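C-domain type II peptide synthetase (Streptomyces globisporus, PDB 4ZXW) is probably a free-standing condensation-domain protein of the peptide synthetase family, with the two-lobed alpha/beta architecture of condensation domains. Local coordinates at residues P44-V49 with I154-A159; H193-R198 with S301-T306; A243-A248 with T437-L442; L316-S321 with R334-E339. All blocks are in the same frame, centred on the assembly; numbering follows the deposited sequence. Where two conformers were deposited one is given.

Interaction 1 of 4, residues P44-V49 with I154-A159; sequences PMYHIV and IAHHTA. With GLC (alpha-D-glucopyranose), chain C; 4T7 ((1R)-1-(naphthalen-2-yl)ethane-1,2-diol), chain E.
Residues 47-49 and 154-156 run as neighbouring antiparallel strands at 156°, with Ile48 and Ala155 the hydrogen-bonded pair, each N reaching the other's O at 2.9 Å, and His47/His156 and Val49/Ile154 the non-hydrogen-bonded pairs on either side. Beyond them the chain at His157 holds on: its N donates almost straight to Tyr46 O (2.8 Å, 171°). That same carbonyl oxygen sits over the centre of the His156 ring, whose NE2 is bonded to Gly43 O and whose ND1 is hydrogen-bonded to Thr158 OG1. The Tyr46 ring, CG anti to the backbone N (chi1 -176°), swings across so that His157 CB lies over its face, 3.7 Å from the centroid, while its edge is turned to the His156 face. The Tyr46 and His157 rings are nearly parallel but slid apart, with Tyr46 OH 3.3 Å from His157 CD2; a water joins Tyr46 OH to His157 O. Ile154 CD1 makes a CH-pi contact over the centre of the His47 ring, 3.6 Å from its centroid. Two ligands are met here: Val49 N donates to O3 of alpha-D-glucopyranose, and His157 NE2, just past the second strand, shares a hydrogen bond of 2.9 Å with OAA of (1R)-1-(naphthalen-2-yl)ethane-1,2-diol, in the ring plane; with ND1 on Ala160 O, the imidazole is held at both nitrogens. The consecutive histidines where the strand ends open the HHxxxD signature of condensation domains.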
# COMPACT_ATOMS: atom_id res chain seq x y z
N PRO A 44 1.20 -11.16 12.59
CA PRO A 44 1.71 -9.91 13.19
C PRO A 44 2.67 -9.13 12.32
O PRO A 44 3.04 -8.03 12.71
CB PRO A 44 2.44 -10.39 14.45
CG PRO A 44 2.82 -11.83 14.17
CD PRO A 44 1.92 -12.36 13.07
N MET A 45 3.09 -9.67 11.18
CA MET A 45 3.95 -8.89 10.27
C MET A 45 3.18 -8.17 9.17
O MET A 45 3.79 -7.45 8.38
CB MET A 45 5.02 -9.79 9.66
CG MET A 45 6.00 -10.34 10.72
SD MET A 45 6.86 -9.05 11.63
CE MET A 45 7.88 -8.37 10.31
N TYR A 46 1.86 -8.32 9.14
CA TYR A 46 1.08 -7.67 8.07
C TYR A 46 0.69 -6.28 8.58
O TYR A 46 -0.42 -6.04 9.06
CB TYR A 46 -0.14 -8.51 7.67
CG TYR A 46 -0.91 -7.94 6.51
CD1 TYR A 46 -0.37 -7.94 5.23
CD2 TYR A 46 -2.18 -7.40 6.68
CE1 TYR A 46 -1.05 -7.41 4.16
CE2 TYR A 46 -2.89 -6.86 5.55
CZ TYR A 46 -2.31 -6.88 4.31
OH TYR A 46 -2.96 -6.34 3.17
N HIS A 47 1.64 -5.37 8.51
CA HIS A 47 1.41 -4.02 9.02
C HIS A 47 1.86 -2.99 7.99
O HIS A 47 2.47 -3.33 6.97
CB HIS A 47 2.12 -3.79 10.37
CG HIS A 47 3.50 -4.38 10.45
ND1 HIS A 47 4.47 -4.17 9.49
CD2 HIS A 47 4.09 -5.18 11.38
CE1 HIS A 47 5.58 -4.81 9.82
NE2 HIS A 47 5.37 -5.43 10.96
N ILE A 48 1.55 -1.73 8.28
CA ILE A 48 1.89 -0.62 7.40
C ILE A 48 2.50 0.45 8.33
O ILE A 48 2.04 0.61 9.46
CB ILE A 48 0.66 -0.13 6.64
CG1 ILE A 48 1.01 1.06 5.74
CG2 ILE A 48 -0.46 0.26 7.61
CD1 ILE A 48 -0.11 1.45 4.78
N VAL A 49 3.57 1.10 7.87
CA VAL A 49 4.20 2.20 8.61
C VAL A 49 4.04 3.55 7.89
O VAL A 49 3.90 3.62 6.68
CB VAL A 49 5.70 1.94 8.86
CG1 VAL A 49 5.87 0.64 9.57
CG2 VAL A 49 6.46 1.89 7.55
N ILE A 154 2.98 2.64 13.19
CA ILE A 154 2.82 1.33 12.57
C ILE A 154 1.45 0.81 13.00
O ILE A 154 1.03 1.00 14.13
CB ILE A 154 3.98 0.41 12.94
CG1 ILE A 154 3.87 -0.90 12.19
CG2 ILE A 154 4.04 0.15 14.47
CD1 ILE A 154 5.02 -1.83 12.41
N ALA A 155 0.71 0.26 12.04
CA ALA A 155 -0.67 -0.15 12.26
C ALA A 155 -0.90 -1.49 11.57
O ALA A 155 -0.28 -1.75 10.54
CB ALA A 155 -1.64 0.89 11.71
N HIS A 156 -1.74 -2.36 12.12
CA HIS A 156 -2.00 -3.60 11.39
C HIS A 156 -2.69 -3.24 10.08
O HIS A 156 -3.58 -2.38 10.03
CB HIS A 156 -2.84 -4.61 12.18
CG HIS A 156 -2.65 -6.02 11.73
ND1 HIS A 156 -3.40 -6.60 10.72
CD2 HIS A 156 -1.73 -6.95 12.09
CE1 HIS A 156 -2.95 -7.82 10.49
NE2 HIS A 156 -1.95 -8.06 11.32
N HIS A 157 -2.26 -3.89 9.01
CA HIS A 157 -2.67 -3.44 7.68
C HIS A 157 -4.11 -3.92 7.38
O HIS A 157 -4.69 -3.52 6.38
CB HIS A 157 -1.63 -3.93 6.66
CG HIS A 157 -1.76 -3.36 5.28
ND1 HIS A 157 -2.49 -2.22 4.99
CD2 HIS A 157 -1.20 -3.75 4.11
CE1 HIS A 157 -2.40 -1.96 3.70
NE2 HIS A 157 -1.62 -2.87 3.14
N THR A 158 -4.68 -4.76 8.25
CA THR A 158 -6.13 -5.05 8.20
C THR A 158 -6.97 -3.87 8.72
O THR A 158 -8.17 -3.76 8.41
CB THR A 158 -6.52 -6.33 9.01
OG1 THR A 158 -6.23 -6.14 10.42
CG2 THR A 158 -5.78 -7.53 8.48
N ALA A 159 -6.33 -3.00 9.52
CA ALA A 159 -6.99 -1.86 10.17
C ALA A 159 -6.80 -0.54 9.43
O ALA A 159 -7.60 0.39 9.59
CB ALA A 159 -6.48 -1.68 11.60
C1 GLC C . 4.72 2.54 2.24
C2 GLC C . 4.42 2.01 3.64
C3 GLC C . 4.89 0.58 3.85
C4 GLC C . 4.34 -0.29 2.73
C5 GLC C . 4.70 0.30 1.36
C6 GLC C . 4.09 -0.57 0.26
O2 GLC C . 5.08 2.82 4.60
O3 GLC C . 4.36 0.13 5.10
O4 GLC C . 4.87 -1.62 2.87
O5 GLC C . 4.24 1.66 1.23
O6 GLC C . 2.67 -0.42 0.31
CAI 4T7 E . -0.18 -7.27 -1.42
CAM 4T7 E . -0.43 -8.47 -2.12
CAG 4T7 E . 0.42 -8.87 -3.14
CAD 4T7 E . 0.20 -10.08 -3.82
CAC 4T7 E . -0.88 -10.89 -3.47
CAF 4T7 E . -1.73 -10.49 -2.44
CAL 4T7 E . -1.49 -9.29 -1.75
CAH 4T7 E . -2.33 -8.87 -0.71
CAE 4T7 E . -2.09 -7.67 -0.06
CAK 4T7 E . -1.01 -6.85 -0.38
CAN 4T7 E . -0.79 -5.60 0.35
OAB 4T7 E . 0.59 -5.31 0.67
CAJ 4T7 E . -1.34 -4.37 -0.41
OAA 4T7 E . -1.12 -3.16 0.34
O HOH W 1 -4.72 -4.52 3.71

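Interaction 2 of 4, residues H193-R198 with S301-T306; sequences HAEFAR and SRFEDT
Phe196 and Phe303 carry the aromatic part of this contact. The Phe196 ring turns its edge to the face of Phe303, with centroids 5.0 Å apart and planes at 73°, and CD1 is the leading atom, 3.7 Å from Phe303 CD2. The CB of Phe196 lies over that face too, 4.0 Å from the ring centroid, so ring and stem press on Phe303 together. Arg302 CG sits over the centre of the opposite face, leaving the Phe303 ring clasped between the helix and its own neighbour in sequence. Phe310 and Trp199 add further rings around Phe196.

A plain van der Waals contact is made by Thr306, whose CG2, anti to its N, points at the first turn of helix 193-203 and comes within 3.6 Å of His193 N. Its OG1 is turned elsewhere, to Ala191 O just ahead of the helix. A type I beta turn from Phe303 to Thr306, closed by Thr306 N to Phe303 O at 3.0 Å, brings both residues to the helix. The turn belongs to the long connection between strands 288-295 and 312-319, which also reaches helix 162-179 through a salt bridge from Asp305 to Arg170.

The charged part is doubtful. Glu195 extends toward the guanidinium of Arg302, a pairing of opposite charges on the more exposed side of the contact, but the modelled oxygen and nitrogen are too close for the details to be trusted.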
# COMPACT_ATOMS: atom_id res chain seq x y z
N HIS A 193 -15.34 2.72 10.23
CA HIS A 193 -15.17 1.73 9.20
C HIS A 193 -16.34 0.74 9.17
O HIS A 193 -16.68 0.25 8.11
CB HIS A 193 -13.86 0.97 9.39
CG HIS A 193 -13.64 -0.09 8.37
ND1 HIS A 193 -13.76 -1.43 8.64
CD2 HIS A 193 -13.36 -0.00 7.04
CE1 HIS A 193 -13.52 -2.13 7.55
NE2 HIS A 193 -13.28 -1.28 6.56
N ALA A 194 -16.97 0.46 10.31
CA ALA A 194 -18.11 -0.44 10.31
C ALA A 194 -19.22 0.13 9.46
O ALA A 194 -20.00 -0.60 8.87
CB ALA A 194 -18.61 -0.68 11.70
N GLU A 195 -19.32 1.45 9.40
CA GLU A 195 -20.39 2.04 8.61
C GLU A 195 -20.06 1.85 7.13
O GLU A 195 -20.97 1.58 6.31
CB GLU A 195 -20.60 3.52 8.93
CG GLU A 195 -21.60 4.22 8.04
CD GLU A 195 -21.71 5.70 8.37
OE1 GLU A 195 -21.20 6.09 9.45
OE2 GLU A 195 -22.30 6.46 7.56
N PHE A 196 -18.77 1.96 6.79
CA PHE A 196 -18.37 1.64 5.44
C PHE A 196 -18.67 0.20 5.07
O PHE A 196 -19.14 -0.10 3.96
CB PHE A 196 -16.89 1.86 5.22
CG PHE A 196 -16.47 1.55 3.83
CD1 PHE A 196 -16.91 2.34 2.77
CD2 PHE A 196 -15.66 0.46 3.56
CE1 PHE A 196 -16.53 2.07 1.48
CE2 PHE A 196 -15.28 0.18 2.24
CZ PHE A 196 -15.71 0.98 1.21
N ALA A 197 -18.39 -0.70 5.99
CA ALA A 197 -18.62 -2.12 5.74
C ALA A 197 -20.07 -2.37 5.41
O ALA A 197 -20.38 -3.15 4.52
CB ALA A 197 -18.22 -2.93 6.95
N ARG A 198 -20.96 -1.72 6.15
CA ARG A 198 -22.40 -1.83 5.88
C ARG A 198 -22.67 -1.34 4.47
O ARG A 198 -23.32 -2.00 3.67
CB ARG A 198 -23.24 -1.00 6.84
CG ARG A 198 -23.44 -1.52 8.25
CD ARG A 198 -24.27 -0.50 9.04
NE ARG A 198 -25.23 0.17 8.15
CZ ARG A 198 -25.42 1.48 8.05
NH1 ARG A 198 -24.75 2.34 8.81
NH2 ARG A 198 -26.32 1.93 7.20
N SER A 301 -16.63 9.90 -0.75
CA SER A 301 -15.96 10.88 0.09
C SER A 301 -16.55 10.99 1.49
O SER A 301 -15.96 11.63 2.34
CB SER A 301 -16.00 12.26 -0.58
OG SER A 301 -17.19 12.97 -0.23
N ARG A 302 -17.71 10.39 1.74
CA ARG A 302 -18.22 10.30 3.11
C ARG A 302 -17.12 9.67 4.02
O ARG A 302 -17.07 9.91 5.23
CB ARG A 302 -19.54 9.50 3.17
CG ARG A 302 -19.88 8.94 4.59
CD ARG A 302 -21.39 8.86 4.93
NE ARG A 302 -22.09 7.73 4.30
CZ ARG A 302 -23.04 6.99 4.89
NH1 ARG A 302 -23.42 7.22 6.14
NH2 ARG A 302 -23.61 5.99 4.22
N PHE A 303 -16.23 8.87 3.43
CA PHE A 303 -15.29 8.11 4.23
C PHE A 303 -13.84 8.60 4.15
O PHE A 303 -12.92 7.91 4.58
CB PHE A 303 -15.38 6.63 3.84
CG PHE A 303 -16.74 6.06 4.06
CD1 PHE A 303 -17.16 5.72 5.33
CD2 PHE A 303 -17.61 5.92 3.02
CE1 PHE A 303 -18.43 5.23 5.56
CE2 PHE A 303 -18.90 5.42 3.23
CZ PHE A 303 -19.31 5.08 4.50
N GLU A 304 -13.65 9.82 3.68
CA GLU A 304 -12.28 10.35 3.56
C GLU A 304 -11.60 10.58 4.90
O GLU A 304 -10.38 10.56 4.96
CB GLU A 304 -12.28 11.66 2.76
CG GLU A 304 -13.06 12.82 3.37
CD GLU A 304 -13.14 13.99 2.40
OE1 GLU A 304 -12.63 13.86 1.26
OE2 GLU A 304 -13.69 15.05 2.78
N ASP A 305 -12.38 10.81 5.95
CA ASP A 305 -11.83 10.94 7.32
C ASP A 305 -11.79 9.61 8.11
O ASP A 305 -11.58 9.62 9.33
CB ASP A 305 -12.66 11.95 8.11
CG ASP A 305 -12.68 13.32 7.45
OD1 ASP A 305 -11.59 13.88 7.22
OD2 ASP A 305 -13.79 13.81 7.15
N THR A 306 -11.96 8.49 7.40
CA THR A 306 -12.21 7.20 8.03
C THR A 306 -10.97 6.36 7.99
O THR A 306 -10.34 6.21 6.94
CB THR A 306 -13.36 6.42 7.35
OG1 THR A 306 -14.56 7.18 7.45
CG2 THR A 306 -13.59 5.03 8.04

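Interaction 3 of 4, residues A243-A248 with T437-L442; sequences AWQRFA and TMAAFL. With GLC (alpha-D-glucopyranose), chain C.
Gln245 and Phe247 project from strand 243-248 onto helix 437-442, which lies 9.9 Å away, axis to axis, and runs at 30° to it: an alpha/beta layer in which the helix packs on one face of the mixed sheet that this strand borders. The tight part is at Phe247. Leu442, with CG anti to the backbone N (chi1 165°), lays its CD1 over the ring, 3.7 Å from the centroid and 20° off the normal, nearest to CE1 at 3.5 Å. The other methyl joins in, Leu442 CD2 being 3.8 Å from Phe247 CD1, so the leucine grips one side of the ring with both branches. Phe247 also touches Ile414, and Leu442 touches Trp412, both on strand 410-416.

At the other end the contact is polar and less interlocked: partly exposed Gln245 lies against partly exposed Ala439. The extended Gln245 side chain reaches the helix alongside this alanine, where OE1 rests 3.2 Å from CA and 3.4 Å from CB. What steadies the amide lies beyond the helix segment: NE2 bonds both Tyr428 OH and Asp435 O, so the nitrogen is doubly gripped and the oxygen is thereby turned to Ala439. Met438 gives little, its CB 4.0 Å from Gln245 NE2, before the chain bends off toward the sheet at Leu426 and Val410.

Alternate residues of the strand serve its other face. Arg246 pairs there with Glu125, and Trp244 sets its ring beneath alpha-D-glucopyranose, with sugar O4 lying 3.6 Å from CH2, over the rim of the ring face.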
# COMPACT_ATOMS: atom_id res chain seq x y z
N ALA A 243 10.97 -9.37 1.94
CA ALA A 243 12.03 -8.38 1.76
C ALA A 243 11.52 -7.24 0.88
O ALA A 243 10.62 -7.43 0.04
CB ALA A 243 13.28 -9.00 1.15
N TRP A 244 12.12 -6.07 1.05
CA TRP A 244 11.68 -4.85 0.37
C TRP A 244 12.90 -4.17 -0.16
O TRP A 244 13.77 -3.78 0.61
CB TRP A 244 10.96 -3.91 1.33
CG TRP A 244 9.67 -4.49 1.81
CD1 TRP A 244 9.50 -5.27 2.89
CD2 TRP A 244 8.37 -4.31 1.23
NE1 TRP A 244 8.17 -5.61 3.03
CE2 TRP A 244 7.46 -5.03 2.03
CE3 TRP A 244 7.89 -3.64 0.12
CZ2 TRP A 244 6.10 -5.08 1.75
CZ3 TRP A 244 6.55 -3.69 -0.15
CH2 TRP A 244 5.66 -4.40 0.67
N GLN A 245 13.01 -4.10 -1.48
CA GLN A 245 14.10 -3.38 -2.09
C GLN A 245 13.56 -2.01 -2.47
O GLN A 245 12.54 -1.89 -3.18
CB GLN A 245 14.67 -4.13 -3.29
CG GLN A 245 15.62 -5.25 -2.88
CD GLN A 245 16.35 -5.92 -4.04
OE1 GLN A 245 16.76 -5.29 -5.02
NE2 GLN A 245 16.52 -7.24 -3.91
N ARG A 246 14.20 -0.97 -1.94
CA ARG A 246 13.62 0.35 -2.00
C ARG A 246 14.42 1.14 -3.01
O ARG A 246 15.59 0.86 -3.20
CB ARG A 246 13.63 1.00 -0.61
CG ARG A 246 12.84 0.13 0.39
CD ARG A 246 12.21 0.93 1.48
NE ARG A 246 11.23 0.13 2.21
CZ ARG A 246 11.51 -0.58 3.30
NH1 ARG A 246 12.72 -0.60 3.81
NH2 ARG A 246 10.56 -1.29 3.89
N PHE A 247 13.77 2.07 -3.68
CA PHE A 247 14.45 2.89 -4.67
C PHE A 247 13.73 4.21 -4.86
O PHE A 247 12.55 4.33 -4.53
CB PHE A 247 14.53 2.19 -6.02
CG PHE A 247 13.20 1.80 -6.58
CD1 PHE A 247 12.59 0.62 -6.17
CD2 PHE A 247 12.55 2.60 -7.49
CE1 PHE A 247 11.34 0.24 -6.69
CE2 PHE A 247 11.32 2.23 -7.99
CZ PHE A 247 10.71 1.04 -7.58
N ALA A 248 14.46 5.19 -5.36
CA ALA A 248 13.88 6.45 -5.80
C ALA A 248 14.14 6.58 -7.28
O ALA A 248 15.25 6.30 -7.76
CB ALA A 248 14.47 7.63 -5.03
N THR A 437 17.86 -11.90 -7.70
CA THR A 437 16.92 -12.04 -8.81
C THR A 437 16.09 -10.77 -8.92
O THR A 437 15.86 -10.26 -10.01
CB THR A 437 15.94 -13.23 -8.63
OG1 THR A 437 16.68 -14.44 -8.58
CG2 THR A 437 14.93 -13.31 -9.81
N MET A 438 15.67 -10.27 -7.76
CA MET A 438 14.74 -9.16 -7.72
C MET A 438 15.48 -7.85 -7.99
O MET A 438 14.94 -6.95 -8.61
CB MET A 438 14.03 -9.12 -6.38
CG MET A 438 13.23 -10.38 -6.11
SD MET A 438 11.99 -10.70 -7.40
CE MET A 438 10.81 -9.51 -6.93
N ALA A 439 16.72 -7.77 -7.53
CA ALA A 439 17.54 -6.61 -7.82
C ALA A 439 17.71 -6.40 -9.34
O ALA A 439 17.69 -5.27 -9.83
CB ALA A 439 18.88 -6.77 -7.17
N ALA A 440 17.90 -7.52 -10.04
CA ALA A 440 18.01 -7.55 -11.50
C ALA A 440 16.69 -7.20 -12.13
O ALA A 440 16.64 -6.46 -13.11
CB ALA A 440 18.47 -8.95 -11.98
N PHE A 441 15.62 -7.73 -11.56
CA PHE A 441 14.26 -7.44 -12.02
C PHE A 441 13.96 -5.93 -11.97
O PHE A 441 13.46 -5.32 -12.94
CB PHE A 441 13.29 -8.21 -11.15
CG PHE A 441 11.91 -8.33 -11.70
CD1 PHE A 441 11.66 -8.27 -13.04
CD2 PHE A 441 10.84 -8.52 -10.84
CE1 PHE A 441 10.37 -8.40 -13.53
CE2 PHE A 441 9.56 -8.66 -11.32
CZ PHE A 441 9.32 -8.59 -12.66
N LEU A 442 14.26 -5.34 -10.82
CA LEU A 442 14.11 -3.91 -10.59
C LEU A 442 14.99 -3.12 -11.53
O LEU A 442 14.55 -2.14 -12.13
CB LEU A 442 14.45 -3.58 -9.13
CG LEU A 442 14.68 -2.11 -8.76
CD1 LEU A 442 13.43 -1.34 -9.07
CD2 LEU A 442 15.02 -2.03 -7.31
C1 GLC C . 4.72 2.54 2.24
C2 GLC C . 4.42 2.01 3.64
C3 GLC C . 4.89 0.58 3.85
C4 GLC C . 4.34 -0.29 2.73
C5 GLC C . 4.70 0.30 1.36
C6 GLC C . 4.09 -0.57 0.26
O2 GLC C . 5.08 2.82 4.60
O3 GLC C . 4.36 0.13 5.10
O4 GLC C . 4.87 -1.62 2.87
O5 GLC C . 4.24 1.66 1.23
O6 GLC C . 2.67 -0.42 0.31

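Interaction 4 of 4, residues L316-S321 with R334-E339; sequences LRTDLS and RTTCGE
Thr336 is the residue that plugs helix 334-339 onto strand 316-319, its two branches doing different work. With CG2 anti to the backbone N and OG1 beside it (chi1 -69°), the methyl lies against the strand, 3.4 Å from Arg317 O and 4.0 Å from Leu316 CB. OG1 sits 3.1 Å from Arg317 O, with Arg332 O, one turn back in the helix, a second acceptor within its reach. Next to Thr336, Cys337 SG meets Leu316 CD1 at 4.0 Å, a purely apolar touch.

Around this lies a second shell. Thr318 OG1, 3.3 Å from Thr336 OG1, is bonded to Gln277 NE2 of helix 268-284, and Phe273 of that helix packs on Leu316. Arg317 turns its long chain away from the helix to a salt bridge with Asp288, and also bonds the carbonyl oxygens of Arg219 and Gln221. At the end of the strand, Asp319 OD1 accepts from Ser321 N in an Asx turn. Strand and helix follow closely in sequence: a beta-alpha unit in which the helix runs back at 148°, roughly antiparallel, along its strand, itself paired with 288-295 in a two-stranded antiparallel sheet.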
# COMPACT_ATOMS: atom_id res chain seq x y z
N LEU A 316 -6.22 -5.73 -14.24
CA LEU A 316 -6.08 -4.87 -15.40
C LEU A 316 -5.55 -5.73 -16.54
O LEU A 316 -4.38 -6.14 -16.53
CB LEU A 316 -5.13 -3.70 -15.12
CG LEU A 316 -5.50 -2.72 -14.00
CD1 LEU A 316 -4.43 -1.61 -13.85
CD2 LEU A 316 -6.89 -2.09 -14.25
N ARG A 317 -6.43 -6.04 -17.49
CA ARG A 317 -6.08 -6.88 -18.63
C ARG A 317 -5.86 -6.03 -19.85
O ARG A 317 -6.75 -5.30 -20.24
CB ARG A 317 -7.19 -7.88 -18.92
CG ARG A 317 -6.86 -8.83 -20.03
CD ARG A 317 -8.02 -9.79 -20.22
NE ARG A 317 -7.63 -10.93 -21.00
CZ ARG A 317 -8.46 -11.86 -21.44
NH1 ARG A 317 -9.76 -11.79 -21.17
NH2 ARG A 317 -7.99 -12.89 -22.13
N THR A 318 -4.68 -6.14 -20.44
CA THR A 318 -4.34 -5.39 -21.64
C THR A 318 -3.79 -6.32 -22.70
O THR A 318 -2.95 -7.19 -22.41
CB THR A 318 -3.28 -4.32 -21.38
OG1 THR A 318 -3.67 -3.52 -20.27
CG2 THR A 318 -3.09 -3.44 -22.58
N ASP A 319 -4.26 -6.12 -23.93
CA ASP A 319 -3.73 -6.86 -25.06
C ASP A 319 -2.66 -6.03 -25.74
O ASP A 319 -2.96 -4.99 -26.33
CB ASP A 319 -4.85 -7.21 -26.04
CG ASP A 319 -4.36 -8.06 -27.18
OD1 ASP A 319 -3.20 -8.54 -27.13
OD2 ASP A 319 -5.15 -8.25 -28.14
N LEU A 320 -1.43 -6.52 -25.68
CA LEU A 320 -0.28 -5.81 -26.23
C LEU A 320 0.00 -6.22 -27.68
O LEU A 320 0.93 -5.69 -28.32
CB LEU A 320 0.96 -6.07 -25.38
CG LEU A 320 1.18 -5.10 -24.21
CD1 LEU A 320 0.05 -5.17 -23.21
CD2 LEU A 320 2.49 -5.41 -23.53
N SER A 321 -0.79 -7.14 -28.22
CA SER A 321 -0.45 -7.66 -29.54
C SER A 321 -0.63 -6.59 -30.60
O SER A 321 -1.69 -5.94 -30.69
CB SER A 321 -1.29 -8.91 -29.89
OG SER A 321 -2.50 -8.55 -30.52
N ARG A 334 -4.33 3.07 -20.77
CA ARG A 334 -5.29 4.08 -20.36
C ARG A 334 -6.71 3.61 -20.60
O ARG A 334 -7.60 3.83 -19.78
CB ARG A 334 -5.06 5.38 -21.12
CG ARG A 334 -6.09 6.43 -20.78
CD ARG A 334 -5.78 7.77 -21.42
NE ARG A 334 -6.06 7.71 -22.84
CZ ARG A 334 -5.92 8.73 -23.68
NH1 ARG A 334 -6.22 8.56 -24.96
NH2 ARG A 334 -5.50 9.90 -23.25
N THR A 335 -6.94 2.98 -21.73
CA THR A 335 -8.26 2.46 -22.01
C THR A 335 -8.67 1.40 -20.99
O THR A 335 -9.81 1.38 -20.50
CB THR A 335 -8.31 1.86 -23.42
OG1 THR A 335 -7.95 2.85 -24.38
CG2 THR A 335 -9.71 1.32 -23.72
N THR A 336 -7.74 0.52 -20.67
CA THR A 336 -8.02 -0.55 -19.70
C THR A 336 -8.35 0.01 -18.33
O THR A 336 -9.30 -0.41 -17.67
CB THR A 336 -6.83 -1.49 -19.59
OG1 THR A 336 -6.70 -2.23 -20.81
CG2 THR A 336 -6.98 -2.46 -18.40
N CYS A 337 -7.54 0.95 -17.88
CA CYS A 337 -7.76 1.54 -16.55
C CYS A 337 -9.08 2.30 -16.53
O CYS A 337 -9.82 2.25 -15.56
CB CYS A 337 -6.61 2.47 -16.16
SG CYS A 337 -5.04 1.71 -15.95
N GLY A 338 -9.39 3.02 -17.60
CA GLY A 338 -10.64 3.75 -17.58
C GLY A 338 -11.85 2.84 -17.42
O GLY A 338 -12.79 3.15 -16.66
N GLU A 339 -11.88 1.73 -18.15
CA GLU A 339 -13.06 0.88 -18.06
C GLU A 339 -13.03 0.13 -16.72
O GLU A 339 -14.08 -0.10 -16.12
CB GLU A 339 -13.15 -0.08 -19.25
CG GLU A 339 -12.05 -1.07 -19.39
CD GLU A 339 -12.00 -1.67 -20.79
OE1 GLU A 339 -12.74 -1.20 -21.70
OE2 GLU A 339 -11.20 -2.61 -20.99

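Interactions 1 and 4 are buried, interactions 2 and 3 partly exposed. Only interaction 1 is strand on strand, and backbone bonds and a tyrosine-histidine cluster dominate it; interactions 3 and 4 each set a helix on a strand, the former through a leucine on a phenylalanine and a glutamine amide beside an alanine, the latter through a threonine. Interaction 2 brings a helix against a loop with aromatic rings and a doubtful charged pair. Interactions 2 and 4 share a connection, since the loop of 301-306 leads into strand 312-319. Alpha-D-glucopyranose touches both interactions 1 and 3, their centres about 22 Å apart, and interaction 4 lies in sequence within the loop that interaction 3 closes.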